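Local coordinates for protein beta-galactosidase BgaB (Bifidobacterium adolescentis, PDB 5VYM) that hydrolyses terminal non-reducing beta-D-galactose residues of beta-galactosides, preferring Gal(beta1-4)Gal-containing oligosaccharides, and is represented here by its trimerisation domain, at residues Asp37-Arg40 with Ala41-Ala45; Asp115-Leu118 with Arg119-Gly123; Ser15-Ala18 with Thr19-Gln22. All coordinates share one frame; numbering follows the deposited sequence.

Interaction 1. Residues Asp37-Arg40 with Ala41-Ala45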
loop_
_atom_site.group_PDB
_atom_site.type_symbol
_atom_site.label_atom_id
_atom_site.label_comp_id
_atom_site.label_asym_id
_atom_site.label_seq_id
_atom_site.Cartn_x
_atom_site.Cartn_y
_atom_site.Cartn_z
ATOM N N ASP B 37 -5.057 26.911 7.615
ATOM C CA ASP B 37 -4.801 27.364 6.251
ATOM C C ASP B 37 -5.569 26.524 5.237
ATOM O O ASP B 37 -6.150 27.063 4.288
ATOM C CB ASP B 37 -3.301 27.327 5.958
ATOM C CG ASP B 37 -2.542 28.433 6.666
ATOM O OD1 ASP B 37 -3.186 29.255 7.352
ATOM O OD2 ASP B 37 -1.300 28.479 6.536
ATOM N N TRP B 38 -5.587 25.202 5.423
ATOM C CA TRP B 38 -6.369 24.351 4.533
ATOM C C TRP B 38 -7.864 24.598 4.693
ATOM O O TRP B 38 -8.614 24.496 3.715
ATOM C CB TRP B 38 -6.042 22.879 4.784
ATOM C CG TRP B 38 -4.793 22.413 4.096
ATOM C CD1 TRP B 38 -3.522 22.441 4.593
ATOM C CD2 TRP B 38 -4.698 21.845 2.784
ATOM N NE1 TRP B 38 -2.642 21.925 3.672
ATOM C CE2 TRP B 38 -3.339 21.553 2.553
ATOM C CE3 TRP B 38 -5.631 21.557 1.782
ATOM C CZ2 TRP B 38 -2.890 20.986 1.361
ATOM C CZ3 TRP B 38 -5.182 20.993 0.600
ATOM C CH2 TRP B 38 -3.825 20.714 0.399
ATOM N N TYR B 39 -8.315 24.920 5.908
ATOM C CA TYR B 39 -9.732 25.206 6.113
ATOM C C TYR B 39 -10.151 26.452 5.344
ATOM O O TYR B 39 -11.169 26.453 4.642
ATOM C CB TYR B 39 -10.034 25.366 7.604
ATOM C CG TYR B 39 -11.474 25.736 7.882
ATOM C CD1 TYR B 39 -11.869 27.067 7.956
ATOM C CD2 TYR B 39 -12.442 24.756 8.062
ATOM C CE1 TYR B 39 -13.184 27.411 8.200
ATOM C CE2 TYR B 39 -13.761 25.092 8.308
ATOM C CZ TYR B 39 -14.125 26.421 8.377
ATOM O OH TYR B 39 -15.435 26.763 8.623
ATOM N N ARG B 40 -9.377 27.532 5.471
ATOM C CA ARG B 40 -9.708 28.760 4.759
ATOM C C ARG B 40 -9.565 28.584 3.253
ATOM O O ARG B 40 -10.314 29.199 2.484
ATOM C CB ARG B 40 -8.829 29.910 5.256
ATOM C CG ARG B 40 -9.225 31.267 4.705
ATOM C CD ARG B 40 -8.885 32.381 5.683
ATOM N NE ARG B 40 -9.539 32.189 6.975
ATOM C CZ ARG B 40 -10.803 32.514 7.229
ATOM N NH1 ARG B 40 -11.561 33.044 6.276
ATOM N NH2 ARG B 40 -11.314 32.304 8.435
ATOM N N ALA B 41 -8.623 27.748 2.813
ATOM C CA ALA B 41 -8.473 27.494 1.383
ATOM C C ALA B 41 -9.707 26.800 0.819
ATOM O O ALA B 41 -10.224 27.185 -0.237
ATOM C CB ALA B 41 -7.219 26.660 1.124
ATOM N N PHE B 42 -10.196 25.771 1.515
ATOM C CA PHE B 42 -11.414 25.099 1.071
ATOM C C PHE B 42 -12.620 26.023 1.172
ATOM O O PHE B 42 -13.527 25.960 0.335
ATOM C CB PHE B 42 -11.643 23.826 1.884
ATOM C CG PHE B 42 -11.008 22.601 1.284
ATOM C CD1 PHE B 42 -11.639 21.912 0.259
ATOM C CD2 PHE B 42 -9.788 22.134 1.746
ATOM C CE1 PHE B 42 -11.061 20.786 -0.296
ATOM C CE2 PHE B 42 -9.206 21.010 1.196
ATOM C CZ PHE B 42 -9.842 20.336 0.173
ATOM N N LEU B 43 -12.643 26.889 2.185
ATOM C CA LEU B 43 -13.738 27.843 2.319
ATOM C C LEU B 43 -13.709 28.868 1.191
ATOM O O LEU B 43 -14.744 29.167 0.586
ATOM C CB LEU B 43 -13.663 28.532 3.683
ATOM C CG LEU B 43 -14.820 29.457 4.051
ATOM C CD1 LEU B 43 -16.112 28.665 4.174
ATOM C CD2 LEU B 43 -14.516 30.199 5.341
ATOM N N ASP B 44 -12.526 29.411 0.888
ATOM C CA ASP B 44 -12.411 30.417 -0.163
ATOM C C ASP B 44 -12.687 29.851 -1.549
ATOM O O ASP B 44 -13.016 30.618 -2.462
ATOM C CB ASP B 44 -11.020 31.055 -0.137
ATOM C CG ASP B 44 -10.799 31.932 1.082
ATOM O OD1 ASP B 44 -11.703 32.004 1.941
ATOM O OD2 ASP B 44 -9.718 32.552 1.181
ATOM N N ALA B 45 -12.562 28.539 -1.732
ATOM C CA ALA B 45 -12.810 27.908 -3.021
ATOM C C ALA B 45 -14.262 27.486 -3.203
ATOM O O ALA B 45 -14.583 26.834 -4.202
ATOM C CB ALA B 45 -11.890 26.698 -3.200
#
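Trp38 and Phe42 meet one turn apart on helix 31-44. CE2 of the Phe42 ring comes to the edge of the indole, near its plane, with CE2 of Phe42 3.7 Å from CE3 of Trp38. The Trp38 side chain leaves with CG anti to its carbonyl carbon (chi1 -82°), and this puts the benzo edge of the indole, through CE3, within touching distance of Phe42. At the neighbouring atom of the same edge the phenyl ring borders the backbone. CD2 of Phe42 is 3.3 Å from O of Trp38, and that oxygen lies in the ring plane at the ring edge. The same oxygen accepts the backbone bond from N of Phe42.

The next face of the helix is looser. CD2 of Leu43 reaches CE1 of Tyr39 at 4.2 Å, and it also lies 4.2 Å from NH1 of Arg40. Asp44 sends its carboxylate back beside CG of Arg40. NH1 of Arg40 and OD1 of Asp44 stay 4.5 Å apart, too far for a salt bridge, though some attraction is likely. Their flat groups are turned 63° against each other.

Four backbone bonds of the i to i+4 type hold these side chains in step. The last, from N of Asp44 to O of Arg40, measures 2.7 Å. Ala45 then leaves the helix.

Within the chain, Trp38 and Phe42 rest on Val65 of strand 63-66. Trp38 also touches Ile9, and Phe42 touches Thr7, both on strand 7-11. Leu217 and Val221 of the second subunit pack on Trp38 and Phe42 respectively, so this helix lies between the parallel sheet and helix 214-225 of the second subunit.

Interaction 2. Residues Asp115-Leu118 with Arg119-Gly123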
loop_
_atom_site.group_PDB
_atom_site.type_symbol
_atom_site.label_atom_id
_atom_site.label_comp_id
_atom_site.label_asym_id
_atom_site.label_seq_id
_atom_site.Cartn_x
_atom_site.Cartn_y
_atom_site.Cartn_z
ATOM N N ASP B 115 5.554 1.847 7.182
ATOM C CA ASP B 115 6.644 1.028 6.649
ATOM C C ASP B 115 6.497 0.838 5.137
ATOM O O ASP B 115 6.622 -0.267 4.606
ATOM C CB ASP B 115 6.723 -0.318 7.378
ATOM C CG ASP B 115 8.013 -1.066 7.091
ATOM O OD1 ASP B 115 9.101 -0.490 7.310
ATOM O OD2 ASP B 115 7.939 -2.234 6.651
ATOM N N GLY B 116 6.220 1.940 4.444
ATOM C CA GLY B 116 6.026 1.931 3.009
ATOM C C GLY B 116 4.585 2.055 2.569
ATOM O O GLY B 116 4.338 2.316 1.385
ATOM N N LEU B 117 3.627 1.883 3.483
ATOM C CA LEU B 117 2.219 1.961 3.108
ATOM C C LEU B 117 1.872 3.342 2.565
ATOM O O LEU B 117 1.210 3.466 1.528
ATOM C CB LEU B 117 1.342 1.608 4.311
ATOM C CG LEU B 117 -0.169 1.605 4.084
ATOM C CD1 LEU B 117 -0.516 0.784 2.860
ATOM C CD2 LEU B 117 -0.890 1.065 5.307
ATOM N N LEU B 118 2.319 4.397 3.249
ATOM C CA LEU B 118 2.038 5.746 2.771
ATOM C C LEU B 118 2.741 6.019 1.447
ATOM O O LEU B 118 2.159 6.631 0.544
ATOM C CB LEU B 118 2.445 6.771 3.829
ATOM C CG LEU B 118 1.961 8.206 3.604
ATOM C CD1 LEU B 118 0.456 8.238 3.376
ATOM C CD2 LEU B 118 2.346 9.088 4.783
ATOM N N ARG B 119 3.992 5.568 1.310
ATOM C CA ARG B 119 4.686 5.698 0.033
ATOM C C ARG B 119 3.935 4.976 -1.078
ATOM O O ARG B 119 3.799 5.502 -2.190
ATOM C CB ARG B 119 6.110 5.152 0.143
ATOM C CG ARG B 119 7.021 5.954 1.046
ATOM C CD ARG B 119 8.471 5.525 0.887
ATOM N NE ARG B 119 8.694 4.137 1.281
ATOM C CZ ARG B 119 9.041 3.753 2.506
ATOM N NH1 ARG B 119 9.200 4.655 3.465
ATOM N NH2 ARG B 119 9.231 2.469 2.775
ATOM N N SER B 120 3.438 3.768 -0.793
ATOM C CA SER B 120 2.727 2.999 -1.810
ATOM C C SER B 120 1.456 3.710 -2.254
ATOM O O SER B 120 1.150 3.757 -3.451
ATOM C CB SER B 120 2.403 1.602 -1.280
ATOM O OG SER B 120 3.587 0.884 -0.984
ATOM N N MET B 121 0.702 4.267 -1.304
ATOM C CA MET B 121 -0.487 5.038 -1.657
ATOM C C MET B 121 -0.127 6.219 -2.550
ATOM O O MET B 121 -0.752 6.441 -3.593
ATOM C CB MET B 121 -1.195 5.529 -0.391
ATOM C CG MET B 121 -1.705 4.435 0.534
ATOM S SD MET B 121 -2.328 5.119 2.083
ATOM C CE MET B 121 -3.425 6.384 1.455
ATOM N N LEU B 122 0.896 6.981 -2.157
ATOM C CA LEU B 122 1.254 8.208 -2.858
ATOM C C LEU B 122 2.011 7.960 -4.158
ATOM O O LEU B 122 2.024 8.841 -5.024
ATOM C CB LEU B 122 2.092 9.102 -1.942
ATOM C CG LEU B 122 1.395 9.634 -0.690
ATOM C CD1 LEU B 122 2.393 10.301 0.243
ATOM C CD2 LEU B 122 0.291 10.602 -1.076
ATOM N N GLY B 123 2.635 6.796 -4.318
ATOM C CA GLY B 123 3.465 6.563 -5.485
ATOM C C GLY B 123 4.710 7.421 -5.529
ATOM O O GLY B 123 5.192 7.752 -6.617
HETATM O O HOH W 1 9.835 0.402 4.778
HETATM O O HOH W 2 5.366 4.882 4.107
#
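Leu118 and Leu122 lie side by side and point the same way, with CG of Leu118 4.0 Å from CD1 of Leu122. Both rest on Val92 of strand 89-93 and on Pro111. Met121 adds looser contacts: its SD is 4.4 Å from CD1 of Leu118. Leu117 and Met121 both pack on Ala81 of helix 74-85.

Toward the start of the helix the contact turns polar. Gly116 is the N-cap residue, and its O accepts two bonds from Ser120. N of Ser120 donates at 2.8 Å. OG of Ser120 donates at 2.9 Å to the same O of Gly116, from above the carbonyl plane. With chi1 at -62°, OG of Ser120 sits beside its own backbone N, and both reach O of Gly116.

Arg119 bends at chi3 and lays one face of its guanidinium over Gly116, with NH2 of Arg119 3.3 Å from CA of Gly116. A water in the guanidinium plane accepts from NH2 of Arg119 and donates weakly to OD1 of Asp115. A second water joins N of Arg119 to N of Gly116, the latter weakly.

The direct ionic partners lie across the interface. Arg119 pairs with Asp115 of the second subunit. OD2 of Asp115 pairs with Arg125 of the second subunit and accepts a hydrogen bond from N of Gly109 of the second subunit. Such pairing should stabilise both ionised groups, while water links Asp115 and Arg119 within one chain.

Interaction 3. Residues Ser15-Ala18 with Thr19-Gln22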
loop_
_atom_site.group_PDB
_atom_site.type_symbol
_atom_site.label_atom_id
_atom_site.label_comp_id
_atom_site.label_asym_id
_atom_site.label_seq_id
_atom_site.Cartn_x
_atom_site.Cartn_y
_atom_site.Cartn_z
ATOM N N SER B 15 0.094 15.231 17.019
ATOM C CA SER B 15 0.919 15.988 16.081
ATOM C C SER B 15 1.068 17.438 16.526
ATOM O O SER B 15 2.131 18.044 16.345
ATOM C CB SER B 15 0.324 15.914 14.674
ATOM O OG SER B 15 0.263 14.573 14.218
ATOM N N GLU B 16 0.013 18.009 17.114
ATOM C CA GLU B 16 0.106 19.367 17.641
ATOM C C GLU B 16 1.048 19.429 18.837
ATOM O O GLU B 16 1.754 20.426 19.027
ATOM C CB GLU B 16 -1.284 19.881 18.015
ATOM C CG GLU B 16 -1.299 21.270 18.647
ATOM C CD GLU B 16 -0.848 22.369 17.695
ATOM O OE1 GLU B 16 -0.748 22.116 16.475
ATOM O OE2 GLU B 16 -0.592 23.496 18.173
ATOM N N TRP B 17 1.075 18.372 19.652
ATOM C CA TRP B 17 2.022 18.315 20.762
ATOM C C TRP B 17 3.457 18.313 20.250
ATOM O O TRP B 17 4.314 19.041 20.765
ATOM C CB TRP B 17 1.754 17.079 21.619
ATOM C CG TRP B 17 0.361 17.005 22.168
ATOM C CD1 TRP B 17 -0.534 18.028 22.281
ATOM C CD2 TRP B 17 -0.297 15.837 22.673
ATOM N NE1 TRP B 17 -1.709 17.570 22.828
ATOM C CE2 TRP B 17 -1.589 16.228 23.077
ATOM C CE3 TRP B 17 0.081 14.500 22.824
ATOM C CZ2 TRP B 17 -2.503 15.331 23.622
ATOM C CZ3 TRP B 17 -0.829 13.611 23.364
ATOM C CH2 TRP B 17 -2.106 14.029 23.757
ATOM N N ALA B 18 3.737 17.498 19.229
ATOM C CA ALA B 18 5.066 17.500 18.628
ATOM C C ALA B 18 5.390 18.850 18.002
ATOM O O ALA B 18 6.559 19.250 17.959
ATOM C CB ALA B 18 5.175 16.387 17.584
ATOM N N THR B 19 4.373 19.562 17.515
ATOM C CA THR B 19 4.585 20.904 16.982
ATOM C C THR B 19 5.030 21.866 18.078
ATOM O O THR B 19 5.973 22.644 17.895
ATOM C CB THR B 19 3.302 21.403 16.312
ATOM O OG1 THR B 19 3.184 20.819 15.008
ATOM C CG2 THR B 19 3.300 22.919 16.198
ATOM N N ARG B 20 4.362 21.816 19.234
ATOM C CA ARG B 20 4.671 22.722 20.334
ATOM C C ARG B 20 6.052 22.482 20.928
ATOM O O ARG B 20 6.599 23.387 21.570
ATOM C CB ARG B 20 3.619 22.586 21.436
ATOM C CG ARG B 20 2.215 22.982 21.022
ATOM C CD ARG B 20 1.220 22.578 22.095
ATOM N NE ARG B 20 -0.136 23.028 21.801
ATOM C CZ ARG B 20 -1.213 22.618 22.463
ATOM N NH1 ARG B 20 -1.088 21.742 23.451
ATOM N NH2 ARG B 20 -2.412 23.077 22.135
ATOM N N SER B 21 6.627 21.293 20.732
ATOM C CA SER B 21 7.879 20.953 21.399
ATOM C C SER B 21 9.044 21.823 20.945
ATOM O O SER B 21 10.069 21.866 21.633
ATOM C CB SER B 21 8.219 19.478 21.168
ATOM O OG SER B 21 8.585 19.244 19.820
ATOM N N GLN B 22 8.913 22.509 19.808
ATOM C CA GLN B 22 9.970 23.348 19.243
ATOM C C GLN B 22 11.227 22.547 18.912
ATOM O O GLN B 22 12.320 23.115 18.818
ATOM C CB GLN B 22 10.321 24.512 20.179
ATOM C CG GLN B 22 9.130 25.329 20.664
ATOM C CD GLN B 22 8.638 26.322 19.629
ATOM O OE1 GLN B 22 8.204 25.943 18.541
ATOM N NE2 GLN B 22 8.708 27.606 19.963
#
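Thr19 packs over the carbonyls of Ser15 and Glu16, on the buried side of helix 13-20. Its CB is 3.3 Å from O of Glu16. N of Thr19 bonds to O of Ser15 at 2.9 Å, and OG1 of Thr19 adds a weak bond to the same oxygen. A chi1 of -79° keeps this hydroxyl on the N side of the residue, within range of the oxygen that N already holds. OG1 also bonds to N of His31. On this side Glu16 bends at chi2, and its OE1 comes within 4.1 Å of CB of Thr19. OE1 is bonded to N of Trp32. The buried side thus meets the start of helix 31-44 through both its polar groups and its packing.

The outer side is held more loosely. Arg20 extends from CG to NE and crosses Glu16 at about a right angle. CG of Glu16 lies over one face of the guanidinium. The salt bridge from OE2 of Glu16 to NE of Arg20 is long, at 3.7 Å, and the carboxylate and guanidinium planes are 89° apart. NH1 of Arg20 approaches CD1 of Trp17 obliquely at 3.9 Å. Trp17 and Arg20 are both exposed.

Ser21 comes next in the chain. Its N makes weak bonds to O of Trp17 and O of Ala18. Its OG takes up O of Ala18 at 2.8 Å and is also bonded to OG1 of Thr23. Gln22 follows with positive phi.

The two carboxylate oxygens of Glu16 have separate tasks. OE1 meets the amide of Trp32 at the N-terminal end of helix 31-44, where the helix dipole would probably favour the ionised acid. OE2 faces Arg20, which would probably add a modest attraction.

All three contacts lie in the trimerisation domain of this GH42 enzyme. Along the chain, interaction 3 comes first on helix 13-20, interaction 1 next on helix 31-44, and interaction 2 last on helix 117-122. Their centres are 23 to 26 Å apart, and the nearest atoms of any pair are about 11 Å apart. The helices of interactions 1 and 3 follow each other in the chain. Interactions 1 and 2 pack on different strands of the same parallel sheet and both touch the second subunit. Interaction 3 touches no other chain of the assembly. Two of the three helices thus join the domain to its partner.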